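Local coordinates for putative oxidoreductase molybdopterin-binding subunit (Sulfolobus tokodaii, PDB 4ZOH), which binds the pterin cytosine dinucleotide form of the molybdenum cofactor and is probably the catalytic subunit of an oxidoreductase of the xanthine dehydrogenase and aldehyde oxidase family, at residues D59-P62 against F66-A69; E224-A229 against A285-A290; K393-E398 against K587-D592. One frame throughout, in Å; residues are numbered along the deposited sequence.

Contacts 1 and 2 are neighbours, with centres 9 Å apart. They touch directly: Phe66 CD1 is 3.8 Å from Tyr287 CA, and Pro67 CG is 3.8 Å from Tyr226 CB. Contact 1 belongs to the a/b hammerhead domain. Contact 2 belongs to the first molybdopterin cofactor-binding domain, so the touch joins the two. Contact 3 belongs to the second such domain and lies on the opposite side of the chain's centre. Its nearest atoms are about 27 Å from contact 2 and about 36 Å from contact 1. In contact 3, the side chain of Val591 is about 14 Å from the bound pterin cytosine dinucleotide, too far to touch it.

Contact 1. Residues D59-P62 against F66-A69; sequences DINP and FPIA
Asn61 reaches over to the 66-69 segment and grips both backbone polar groups of Ile68. Its CG stands between the backbone N and the carbonyl carbon, chi1 44°, which carries the amide toward the Phe66-Ile68 backbone. Each atom beyond CA then meets something. Asn61 CB is 3.8 Å from Phe66 O. Asn61 CG follows at 3.5 Å from the same Phe66 O. Asn61 OD1 accepts from Ile68 N at 2.9 Å. That bond is nearly straight, 165° at the hydrogen, but the donor is tilted from the plane of the amide carbonyl. Asn61 OD1 also rests against the proline ring, 3.3 Å from Pro67 CD. Asn61 ND2 donates to Ile68 O at 2.8 Å. This bond lies in the carbonyl plane of Ile68 and uses a lone pair. It is also close to the amide plane of Asn61.

The two bonds run in opposite senses, so they fix which way round the amide sits. A leucine here would probably leave Ile68 N and O without these mates and this part of the loop less firmly held. Beside the amide, Ile60 CG2 packs on Ile68 CG1 at 4.1 Å.

The cis peptide bond before Pro67 is part of the backbone that the Asn61 amide meets. Helices 188-199 and 223-235 both touch Ile60 and Pro67. The asparagine amide makes a two-bond bridge to the N-H and C=O of one residue. It braces a turn within the loop between strands 54-56 and 72-73 of the a/b hammerhead domain.

Contact 2. Residues E224-A229 against A285-A290; sequences EEYALA and APYPDA
Tyr226 meets Asp289 through a hydrogen bond and Tyr287 through an edge contact.

The hydrogen bond is the polar part. Tyr226 OH donates to Asp289 OD1 at 2.7 Å. The hydroxyl comes in on the syn side of the carboxylate oxygen, 27° out of the carboxylate plane. The two side chains approach from opposite directions, and the phenol ring and the carboxylate are turned 54° against each other. Asp289 lies in the first turn of helix 288-304, two residues after Tyr287 at the N-cap position. A carboxylate there probably interacts favourably with the helix end. The bond from Tyr226 also limits how the carboxylate can turn.

The aromatic part is a contact at the ring edge. Tyr287 OH lies near the plane of the Tyr226 ring, 3.1 Å from Tyr226 CE2 and 3.3 Å from Tyr226 CD2. The rings do not stack. Tyr287 CG is anti to the backbone N, chi1 170°, and the ring extends toward helix 223-235. Its hydroxyl is hydrogen-bonded to Ala221 O, just before that helix, so the phenol is held at its far end. Over one face of the Tyr287 ring, Asp289 N sits 4.2 Å above the plane.

The backbone part lies before the helix. Pro286 is the centre of an inverse gamma turn, with a weak bond from Tyr287 N to Ala285 O.

Around the contact, Tyr226 also packs on Asn194, Leu195 and Phe198 of helix 188-199. On other sides of helix 223-235, Leu228 packs on strands 179-183 and 239-241, and Ala229 on strand 179-183. Within the first molybdopterin cofactor-binding domain, the tyrosine-to-aspartate bond thus ties this helix to the first turn of helix 288-304.

Contact 3. Residues K393-E398 against K587-D592; sequences KKYYDE and KYVAVD
Tyr395 has CG anti to its carbonyl carbon, chi1 -56°, and Val589 has CG1 anti to its backbone N, chi1 175°. These torsions bring the phenol ring and one valine methyl together, with the side chains crossing at about a right angle. Val589 CG1 sits over one face of the ring, offset toward its rim. It is 3.9 Å from Tyr395 CG. The methyl is 4.2 Å from the centroid of the Tyr395 ring and 23° off the ring normal, which makes this a CH-pi contact. Farther out along the ring, Val591 CG2 is 4.2 Å from Tyr395 CE2 and approaches obliquely.

This is helix-on-sheet packing in the second molybdopterin cofactor-binding domain. Helix 385-401 lies on a mixed sheet in which strand 583-593 runs between strands 568-577 and 651-655. Val589 and Val591 are two apart on that strand, and both CB atoms point toward the helix. Tyr588, between Lys587 and Val589, packs instead on helix 673-688.

Tyr395 is also stacked with the ring of Tyr654, so the neighbouring strand 651-655 shares in holding it. On the same helix, Tyr396 packs on Leu572, Val406 and Val408. Its hydroxyl is hydrogen-bonded to Asp357. Lys393 forms a salt bridge with Glu360 of helix 358-365, which ties helix 385-401 to that helix.

Contact 1. Residues D59-P62 against F66-A69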
ATOM      1  N   ASP A  59      19.381   3.435  21.619  1.00 25.84           N
ATOM      2  CA  ASP A  59      19.166   2.817  20.318  1.00 29.44           C
ATOM      3  C   ASP A  59      19.054   3.810  19.184  1.00 27.78           C
ATOM      4  O   ASP A  59      19.182   3.429  18.032  1.00 30.10           O
ATOM      5  CB  ASP A  59      17.918   1.946  20.350  1.00 28.09           C
ATOM      6  CG  ASP A  59      18.037   0.808  21.326  1.00 28.95           C
ATOM      7  OD1 ASP A  59      19.052   0.107  21.295  1.00 34.43           O
ATOM      8  OD2 ASP A  59      17.111   0.559  22.107  1.00 33.12           O
ATOM      9  N   ILE A  60      18.808   5.078  19.508  1.00 28.42           N
ATOM     10  CA  ILE A  60      18.569   6.097  18.514  1.00 26.28           C
ATOM     11  C   ILE A  60      19.699   7.120  18.346  1.00 27.14           C
ATOM     12  O   ILE A  60      20.116   7.462  17.223  1.00 26.69           O
ATOM     13  CB  ILE A  60      17.218   6.821  18.801  1.00 26.56           C
ATOM     14  CG1 ILE A  60      16.065   5.793  19.044  1.00 27.63           C
ATOM     15  CG2 ILE A  60      16.861   7.761  17.644  1.00 23.95           C
ATOM     16  CD1 ILE A  60      15.754   4.890  17.853  1.00 23.58           C
ATOM     17  N   ASN A  61      20.155   7.693  19.450  1.00 27.98           N
ATOM     18  CA  ASN A  61      21.135   8.749  19.360  1.00 27.78           C
ATOM     19  C   ASN A  61      22.110   8.594  20.604  1.00 31.57           C
ATOM     20  O   ASN A  61      22.170   9.490  21.465  1.00 28.64           O
ATOM     21  CB  ASN A  61      20.428  10.136  19.226  1.00 27.49           C
ATOM     22  CG  ASN A  61      19.260  10.290  20.189  1.00 30.13           C
ATOM     23  OD1 ASN A  61      18.073  10.295  19.772  1.00 29.90           O
ATOM     24  ND2 ASN A  61      19.566  10.400  21.492  1.00 27.43           N
ATOM     25  N   PRO A  62      22.819   7.420  20.716  1.00 33.19           N
ATOM     26  CA  PRO A  62      23.743   7.179  21.847  1.00 35.71           C
ATOM     27  C   PRO A  62      24.675   8.400  22.045  1.00 33.46           C
ATOM     28  O   PRO A  62      25.145   9.010  21.062  1.00 34.21           O
ATOM     29  CB  PRO A  62      24.526   5.940  21.391  1.00 40.08           C
ATOM     30  CG  PRO A  62      24.497   6.009  19.866  1.00 34.45           C
ATOM     31  CD  PRO A  62      23.045   6.413  19.647  1.00 35.20           C
ATOM     32  N   PHE A  66      19.013  14.222  22.350  1.00 39.03           N
ATOM     33  CA  PHE A  66      18.085  14.696  21.265  1.00 37.20           C
ATOM     34  C   PHE A  66      18.527  13.926  20.035  1.00 39.61           C
ATOM     35  O   PHE A  66      19.749  13.781  19.847  1.00 33.12           O
ATOM     36  CB  PHE A  66      18.194  16.222  21.043  1.00 38.03           C
ATOM     37  CG  PHE A  66      17.738  17.032  22.257  1.00 47.77           C
ATOM     38  CD1 PHE A  66      16.353  17.362  22.452  1.00 36.31           C
ATOM     39  CD2 PHE A  66      18.679  17.430  23.264  1.00 47.96           C
ATOM     40  CE1 PHE A  66      15.944  18.046  23.606  1.00 48.83           C
ATOM     41  CE2 PHE A  66      18.262  18.121  24.425  1.00 47.58           C
ATOM     42  CZ  PHE A  66      16.895  18.426  24.604  1.00 48.12           C
ATOM     43  N   PRO A  67      17.579  13.436  19.197  1.00 33.85           N
ATOM     44  CA  PRO A  67      16.103  13.662  19.353  1.00 32.23           C
ATOM     45  C   PRO A  67      15.442  12.988  20.538  1.00 27.98           C
ATOM     46  O   PRO A  67      14.440  13.528  21.093  1.00 32.60           O
ATOM     47  CB  PRO A  67      15.508  13.063  18.060  1.00 30.65           C
ATOM     48  CG  PRO A  67      16.620  12.265  17.413  1.00 33.11           C
ATOM     49  CD  PRO A  67      17.916  12.974  17.849  1.00 27.10           C
ATOM     50  N   ILE A  68      15.941  11.810  20.925  1.00 25.42           N
ATOM     51  CA  ILE A  68      15.335  11.070  22.062  1.00 23.46           C
ATOM     52  C   ILE A  68      16.233  11.261  23.323  1.00 28.49           C
ATOM     53  O   ILE A  68      17.453  11.229  23.191  1.00 30.23           O
ATOM     54  CB  ILE A  68      15.138   9.591  21.756  1.00 23.25           C
ATOM     55  CG1 ILE A  68      14.364   9.377  20.420  1.00 24.49           C
ATOM     56  CG2 ILE A  68      14.412   8.867  22.939  1.00 21.58           C
ATOM     57  CD1 ILE A  68      12.853   9.870  20.404  1.00 19.75           C
ATOM     58  N   ALA A  69      15.652  11.484  24.515  1.00 30.90           N
ATOM     59  CA  ALA A  69      16.473  11.675  25.693  1.00 29.38           C
ATOM     60  C   ALA A  69      17.001  10.311  26.060  1.00 32.98           C
ATOM     61  O   ALA A  69      16.237   9.300  25.994  1.00 30.63           O
ATOM     62  CB  ALA A  69      15.694  12.246  26.830  1.00 26.92           C
TER

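Contact 2. Residues E224-A229 against A285-A290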
ATOM      1  N   GLU A 224      10.044  11.824  17.101  1.00 21.48           N
ATOM      2  CA  GLU A 224       9.433  10.547  16.740  1.00 21.43           C
ATOM      3  C   GLU A 224       9.721  10.144  15.284  1.00 23.04           C
ATOM      4  O   GLU A 224       9.880   8.948  14.966  1.00 20.14           O
ATOM      5  CB  GLU A 224       7.914  10.598  16.958  1.00 20.46           C
ATOM      6  CG  GLU A 224       7.476  10.817  18.384  1.00 18.18           C
ATOM      7  CD  GLU A 224       7.280  12.292  18.684  1.00 18.69           C
ATOM      8  OE1 GLU A 224       8.078  13.080  18.262  1.00 17.53           O
ATOM      9  OE2 GLU A 224       6.339  12.652  19.374  1.00 19.46           O
ATOM     10  N   GLU A 225       9.811  11.122  14.395  1.00 20.22           N
ATOM     11  CA  GLU A 225      10.082  10.769  13.027  1.00 21.40           C
ATOM     12  C   GLU A 225      11.523  10.260  12.829  1.00 21.93           C
ATOM     13  O   GLU A 225      11.757   9.265  12.148  1.00 19.04           O
ATOM     14  CB  GLU A 225       9.799  11.960  12.074  1.00 19.67           C
ATOM     15  CG  GLU A 225       8.289  12.243  11.792  1.00 20.59           C
ATOM     16  CD  GLU A 225       8.122  13.621  11.146  1.00 20.24           C
ATOM     17  OE1 GLU A 225       8.247  14.609  11.849  1.00 22.77           O
ATOM     18  OE2 GLU A 225       7.881  13.761   9.951  1.00 18.34           O
ATOM     19  N   TYR A 226      12.492  11.010  13.342  1.00 21.46           N
ATOM     20  CA  TYR A 226      13.921  10.494  13.380  1.00 23.31           C
ATOM     21  C   TYR A 226      14.036   9.102  14.000  1.00 20.71           C
ATOM     22  O   TYR A 226      14.676   8.222  13.427  1.00 22.94           O
ATOM     23  CB  TYR A 226      14.816  11.471  14.151  1.00 18.72           C
ATOM     24  CG  TYR A 226      15.064  12.789  13.443  1.00 18.56           C
ATOM     25  CD1 TYR A 226      15.594  12.818  12.160  1.00 17.93           C
ATOM     26  CD2 TYR A 226      14.759  13.997  14.078  1.00 18.24           C
ATOM     27  CE1 TYR A 226      15.909  13.981  11.526  1.00 19.24           C
ATOM     28  CE2 TYR A 226      15.075  15.187  13.468  1.00 18.89           C
ATOM     29  CZ  TYR A 226      15.670  15.160  12.203  1.00 20.60           C
ATOM     30  OH  TYR A 226      15.952  16.328  11.581  1.00 20.80           O
ATOM     31  N   ALA A 227      13.384   8.903  15.119  1.00 21.06           N
ATOM     32  CA  ALA A 227      13.442   7.614  15.799  1.00 22.61           C
ATOM     33  C   ALA A 227      12.792   6.497  14.996  1.00 23.20           C
ATOM     34  O   ALA A 227      13.348   5.379  14.886  1.00 21.97           O
ATOM     35  CB  ALA A 227      12.843   7.689  17.195  1.00 20.45           C
ATOM     36  N   LEU A 228      11.635   6.786  14.397  1.00 22.50           N
ATOM     37  CA  LEU A 228      10.914   5.751  13.644  1.00 21.04           C
ATOM     38  C   LEU A 228      11.780   5.309  12.471  1.00 18.73           C
ATOM     39  O   LEU A 228      11.897   4.129  12.144  1.00 17.44           O
ATOM     40  CB  LEU A 228       9.564   6.316  13.107  1.00 19.51           C
ATOM     41  CG  LEU A 228       8.673   5.221  12.540  1.00 19.92           C
ATOM     42  CD1 LEU A 228       8.151   4.317  13.675  1.00 14.91           C
ATOM     43  CD2 LEU A 228       7.503   5.882  11.758  1.00 20.62           C
ATOM     44  N   ALA A 229      12.417   6.294  11.857  1.00 18.21           N
ATOM     45  CA  ALA A 229      13.197   6.047  10.704  1.00 18.80           C
ATOM     46  C   ALA A 229      14.451   5.164  11.027  1.00 21.72           C
ATOM     47  O   ALA A 229      14.779   4.215  10.295  1.00 22.13           O
ATOM     48  CB  ALA A 229      13.585   7.336  10.123  1.00 17.85           C
ATOM     49  N   ALA A 285      12.243  23.654  25.456  1.00 32.32           N
ATOM     50  CA  ALA A 285      13.488  22.811  25.612  1.00 28.62           C
ATOM     51  C   ALA A 285      14.436  22.827  24.423  1.00 28.75           C
ATOM     52  O   ALA A 285      14.039  23.160  23.282  1.00 30.22           O
ATOM     53  CB  ALA A 285      13.135  21.375  26.029  1.00 28.52           C
ATOM     54  N   PRO A 286      15.742  22.575  24.671  1.00 29.70           N
ATOM     55  CA  PRO A 286      16.612  22.664  23.505  1.00 31.10           C
ATOM     56  C   PRO A 286      16.450  21.442  22.532  1.00 34.94           C
ATOM     57  O   PRO A 286      17.166  20.511  22.653  1.00 44.78           O
ATOM     58  CB  PRO A 286      18.038  22.695  24.106  1.00 32.77           C
ATOM     59  CG  PRO A 286      17.875  22.205  25.526  1.00 31.42           C
ATOM     60  CD  PRO A 286      16.457  22.303  25.937  1.00 27.84           C
ATOM     61  N   TYR A 287      15.538  21.469  21.574  1.00 35.05           N
ATOM     62  CA  TYR A 287      15.530  20.484  20.522  1.00 29.83           C
ATOM     63  C   TYR A 287      16.020  21.252  19.335  1.00 27.55           C
ATOM     64  O   TYR A 287      15.402  22.233  18.959  1.00 30.27           O
ATOM     65  CB  TYR A 287      14.128  19.860  20.359  1.00 30.88           C
ATOM     66  CG  TYR A 287      13.948  18.969  19.114  1.00 29.12           C
ATOM     67  CD1 TYR A 287      14.844  17.918  18.852  1.00 28.25           C
ATOM     68  CD2 TYR A 287      12.827  19.139  18.243  1.00 26.06           C
ATOM     69  CE1 TYR A 287      14.666  17.068  17.763  1.00 28.67           C
ATOM     70  CE2 TYR A 287      12.648  18.317  17.131  1.00 23.11           C
ATOM     71  CZ  TYR A 287      13.569  17.270  16.900  1.00 26.40           C
ATOM     72  OH  TYR A 287      13.467  16.412  15.850  1.00 23.20           O
ATOM     73  N   PRO A 288      17.146  20.845  18.726  1.00 24.02           N
ATOM     74  CA  PRO A 288      17.662  21.711  17.686  1.00 26.26           C
ATOM     75  C   PRO A 288      16.696  22.061  16.513  1.00 30.28           C
ATOM     76  O   PRO A 288      16.691  23.235  16.049  1.00 29.03           O
ATOM     77  CB  PRO A 288      18.913  20.944  17.174  1.00 26.50           C
ATOM     78  CG  PRO A 288      19.367  20.208  18.422  1.00 26.00           C
ATOM     79  CD  PRO A 288      18.050  19.705  18.977  1.00 26.79           C
ATOM     80  N   ASP A 289      15.948  21.082  15.988  1.00 26.94           N
ATOM     81  CA  ASP A 289      15.021  21.372  14.804  1.00 27.84           C
ATOM     82  C   ASP A 289      13.998  22.438  15.131  1.00 22.98           C
ATOM     83  O   ASP A 289      13.821  23.373  14.383  1.00 21.04           O
ATOM     84  CB  ASP A 289      14.330  20.110  14.293  1.00 24.35           C
ATOM     85  CG  ASP A 289      15.316  19.057  13.914  1.00 25.39           C
ATOM     86  OD1 ASP A 289      15.449  18.760  12.700  1.00 19.85           O
ATOM     87  OD2 ASP A 289      15.966  18.533  14.880  1.00 26.45           O
ATOM     88  N   ALA A 290      13.393  22.318  16.300  1.00 21.74           N
ATOM     89  CA  ALA A 290      12.443  23.323  16.752  1.00 21.94           C
ATOM     90  C   ALA A 290      13.102  24.662  17.090  1.00 26.52           C
ATOM     91  O   ALA A 290      12.578  25.737  16.712  1.00 25.88           O
ATOM     92  CB  ALA A 290      11.685  22.788  17.936  1.00 19.49           C
TER

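Contact 3. Residues K393-E398 against K587-D592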
ATOM      1  N   LYS A 393     -11.749  52.885   5.574  1.00 35.78           N
ATOM      2  CA  LYS A 393     -12.504  53.829   6.460  1.00 38.05           C
ATOM      3  C   LYS A 393     -14.055  53.745   6.264  1.00 31.09           C
ATOM      4  O   LYS A 393     -14.832  53.860   7.229  1.00 28.54           O
ATOM      5  CB  LYS A 393     -12.019  55.274   6.258  1.00 38.98           C
ATOM      6  CG  LYS A 393     -12.406  56.177   7.439  1.00 43.75           C
ATOM      7  CD  LYS A 393     -11.921  57.577   7.136  1.00 47.19           C
ATOM      8  CE  LYS A 393     -11.922  58.508   8.328  1.00 51.51           C
ATOM      9  NZ  LYS A 393     -10.940  59.604   7.980  1.00 51.41           N
ATOM     10  N   LYS A 394     -14.473  53.552   5.005  1.00 34.25           N
ATOM     11  CA  LYS A 394     -15.895  53.457   4.681  1.00 37.44           C
ATOM     12  C   LYS A 394     -16.555  52.342   5.537  1.00 37.04           C
ATOM     13  O   LYS A 394     -17.592  52.614   6.126  1.00 40.67           O
ATOM     14  CB  LYS A 394     -16.169  53.455   3.143  1.00 40.18           C
ATOM     15  CG  LYS A 394     -15.914  52.185   2.328  1.00 45.25           C
ATOM     16  CD  LYS A 394     -15.785  52.392   0.806  1.00 50.54           C
ATOM     17  CE  LYS A 394     -14.922  53.605   0.420  1.00 57.78           C
ATOM     18  NZ  LYS A 394     -14.069  53.394  -0.804  1.00 62.02           N
ATOM     19  N   TYR A 395     -15.890  51.175   5.734  1.00 30.06           N
ATOM     20  CA  TYR A 395     -16.417  50.084   6.628  1.00 28.73           C
ATOM     21  C   TYR A 395     -16.317  50.419   8.089  1.00 29.11           C
ATOM     22  O   TYR A 395     -17.138  49.995   8.883  1.00 30.93           O
ATOM     23  CB  TYR A 395     -15.729  48.731   6.380  1.00 30.97           C
ATOM     24  CG  TYR A 395     -15.830  48.297   4.928  1.00 32.30           C
ATOM     25  CD1 TYR A 395     -16.971  47.602   4.437  1.00 31.30           C
ATOM     26  CD2 TYR A 395     -14.792  48.604   4.025  1.00 32.43           C
ATOM     27  CE1 TYR A 395     -17.044  47.239   3.081  1.00 30.45           C
ATOM     28  CE2 TYR A 395     -14.880  48.254   2.685  1.00 33.20           C
ATOM     29  CZ  TYR A 395     -15.993  47.564   2.236  1.00 31.13           C
ATOM     30  OH  TYR A 395     -15.999  47.236   0.911  1.00 37.07           O
ATOM     31  N   TYR A 396     -15.300  51.191   8.465  1.00 30.23           N
ATOM     32  CA  TYR A 396     -15.145  51.610   9.862  1.00 31.45           C
ATOM     33  C   TYR A 396     -16.310  52.531  10.261  1.00 32.20           C
ATOM     34  O   TYR A 396     -16.901  52.386  11.340  1.00 28.29           O
ATOM     35  CB  TYR A 396     -13.828  52.420   9.997  1.00 29.02           C
ATOM     36  CG  TYR A 396     -13.643  53.013  11.374  1.00 30.99           C
ATOM     37  CD1 TYR A 396     -13.455  52.186  12.494  1.00 32.02           C
ATOM     38  CD2 TYR A 396     -13.633  54.399  11.571  1.00 34.35           C
ATOM     39  CE1 TYR A 396     -13.262  52.719  13.770  1.00 32.13           C
ATOM     40  CE2 TYR A 396     -13.449  54.939  12.870  1.00 35.54           C
ATOM     41  CZ  TYR A 396     -13.249  54.095  13.938  1.00 32.41           C
ATOM     42  OH  TYR A 396     -13.093  54.607  15.196  1.00 35.77           O
ATOM     43  N   ASP A 397     -16.569  53.504   9.387  1.00 32.20           N
ATOM     44  CA  ASP A 397     -17.711  54.436   9.552  1.00 36.83           C
ATOM     45  C   ASP A 397     -19.043  53.722   9.655  1.00 36.22           C
ATOM     46  O   ASP A 397     -19.793  54.030  10.606  1.00 33.62           O
ATOM     47  CB  ASP A 397     -17.709  55.510   8.457  1.00 32.76           C
ATOM     48  CG  ASP A 397     -16.529  56.422   8.596  1.00 35.29           C
ATOM     49  OD1 ASP A 397     -16.063  56.578   9.747  1.00 40.90           O
ATOM     50  OD2 ASP A 397     -16.005  56.927   7.595  1.00 36.96           O
ATOM     51  N   GLU A 398     -19.306  52.760   8.737  1.00 34.63           N
ATOM     52  CA  GLU A 398     -20.528  51.931   8.833  1.00 35.46           C
ATOM     53  C   GLU A 398     -20.562  51.189  10.166  1.00 37.12           C
ATOM     54  O   GLU A 398     -21.578  51.257  10.889  1.00 32.10           O
ATOM     55  CB  GLU A 398     -20.668  50.919   7.688  1.00 43.80           C
ATOM     56  CG  GLU A 398     -20.715  51.504   6.253  1.00 61.88           C
ATOM     57  CD  GLU A 398     -21.049  50.472   5.141  1.00 77.52           C
ATOM     58  OE1 GLU A 398     -21.780  49.486   5.452  1.00 85.08           O
ATOM     59  OE2 GLU A 398     -20.592  50.642   3.959  1.00 64.00           O
ATOM     60  N   LYS A 587     -19.619  41.173  13.361  1.00 27.90           N
ATOM     61  CA  LYS A 587     -19.115  41.361  12.026  1.00 30.34           C
ATOM     62  C   LYS A 587     -17.635  41.487  12.033  1.00 29.44           C
ATOM     63  O   LYS A 587     -17.057  42.015  12.978  1.00 29.62           O
ATOM     64  CB  LYS A 587     -19.643  42.649  11.394  1.00 34.07           C
ATOM     65  CG  LYS A 587     -21.102  42.602  10.919  1.00 44.93           C
ATOM     66  CD  LYS A 587     -21.459  43.699   9.912  1.00 52.05           C
ATOM     67  CE  LYS A 587     -22.922  44.189   9.965  1.00 54.86           C
ATOM     68  NZ  LYS A 587     -23.817  43.539  10.978  1.00 51.43           N
ATOM     69  N   TYR A 588     -17.040  41.058  10.934  1.00 25.25           N
ATOM     70  CA  TYR A 588     -15.637  41.173  10.750  1.00 23.93           C
ATOM     71  C   TYR A 588     -15.484  41.545   9.308  1.00 23.08           C
ATOM     72  O   TYR A 588     -16.040  40.880   8.448  1.00 20.70           O
ATOM     73  CB  TYR A 588     -14.957  39.804  11.078  1.00 24.89           C
ATOM     74  CG  TYR A 588     -13.423  39.886  11.175  1.00 25.06           C
ATOM     75  CD1 TYR A 588     -12.736  39.882  12.436  1.00 23.52           C
ATOM     76  CD2 TYR A 588     -12.680  39.982  10.006  1.00 22.35           C
ATOM     77  CE1 TYR A 588     -11.314  39.964  12.472  1.00 22.14           C
ATOM     78  CE2 TYR A 588     -11.300  40.081  10.046  1.00 24.21           C
ATOM     79  CZ  TYR A 588     -10.627  40.048  11.264  1.00 22.81           C
ATOM     80  OH  TYR A 588      -9.263  40.172  11.122  1.00 23.87           O
ATOM     81  N   VAL A 589     -14.688  42.582   9.044  1.00 23.67           N
ATOM     82  CA  VAL A 589     -14.334  42.932   7.686  1.00 24.90           C
ATOM     83  C   VAL A 589     -12.809  42.852   7.478  1.00 25.07           C
ATOM     84  O   VAL A 589     -12.087  43.385   8.275  1.00 28.24           O
ATOM     85  CB  VAL A 589     -14.851  44.379   7.362  1.00 24.87           C
ATOM     86  CG1 VAL A 589     -14.393  44.853   5.981  1.00 21.73           C
ATOM     87  CG2 VAL A 589     -16.397  44.448   7.512  1.00 28.72           C
ATOM     88  N   ALA A 590     -12.362  42.261   6.371  1.00 25.66           N
ATOM     89  CA  ALA A 590     -10.930  42.198   6.042  1.00 30.49           C
ATOM     90  C   ALA A 590     -10.788  42.903   4.734  1.00 28.08           C
ATOM     91  O   ALA A 590     -11.497  42.584   3.734  1.00 26.76           O
ATOM     92  CB  ALA A 590     -10.450  40.738   5.875  1.00 27.12           C
ATOM     93  N   VAL A 591      -9.850  43.846   4.696  1.00 29.03           N
ATOM     94  CA  VAL A 591      -9.483  44.390   3.385  1.00 26.31           C
ATOM     95  C   VAL A 591      -8.025  44.088   3.161  1.00 24.68           C
ATOM     96  O   VAL A 591      -7.208  44.649   3.867  1.00 27.40           O
ATOM     97  CB  VAL A 591      -9.788  45.920   3.294  1.00 25.89           C
ATOM     98  CG1 VAL A 591      -9.344  46.430   1.918  1.00 25.87           C
ATOM     99  CG2 VAL A 591     -11.288  46.159   3.467  1.00 25.99           C
ATOM    100  N   ASP A 592      -7.675  43.280   2.163  1.00 25.86           N
ATOM    101  CA  ASP A 592      -6.274  42.855   1.976  1.00 25.30           C
ATOM    102  C   ASP A 592      -5.689  43.257   0.635  1.00 25.60           C
ATOM    103  O   ASP A 592      -6.378  43.293  -0.405  1.00 26.83           O
ATOM    104  CB  ASP A 592      -6.166  41.319   2.085  1.00 26.16           C
ATOM    105  CG  ASP A 592      -6.504  40.774   3.491  1.00 26.64           C
ATOM    106  OD1 ASP A 592      -6.272  41.433   4.516  1.00 28.32           O
ATOM    107  OD2 ASP A 592      -7.065  39.644   3.574  1.00 27.76           O
TER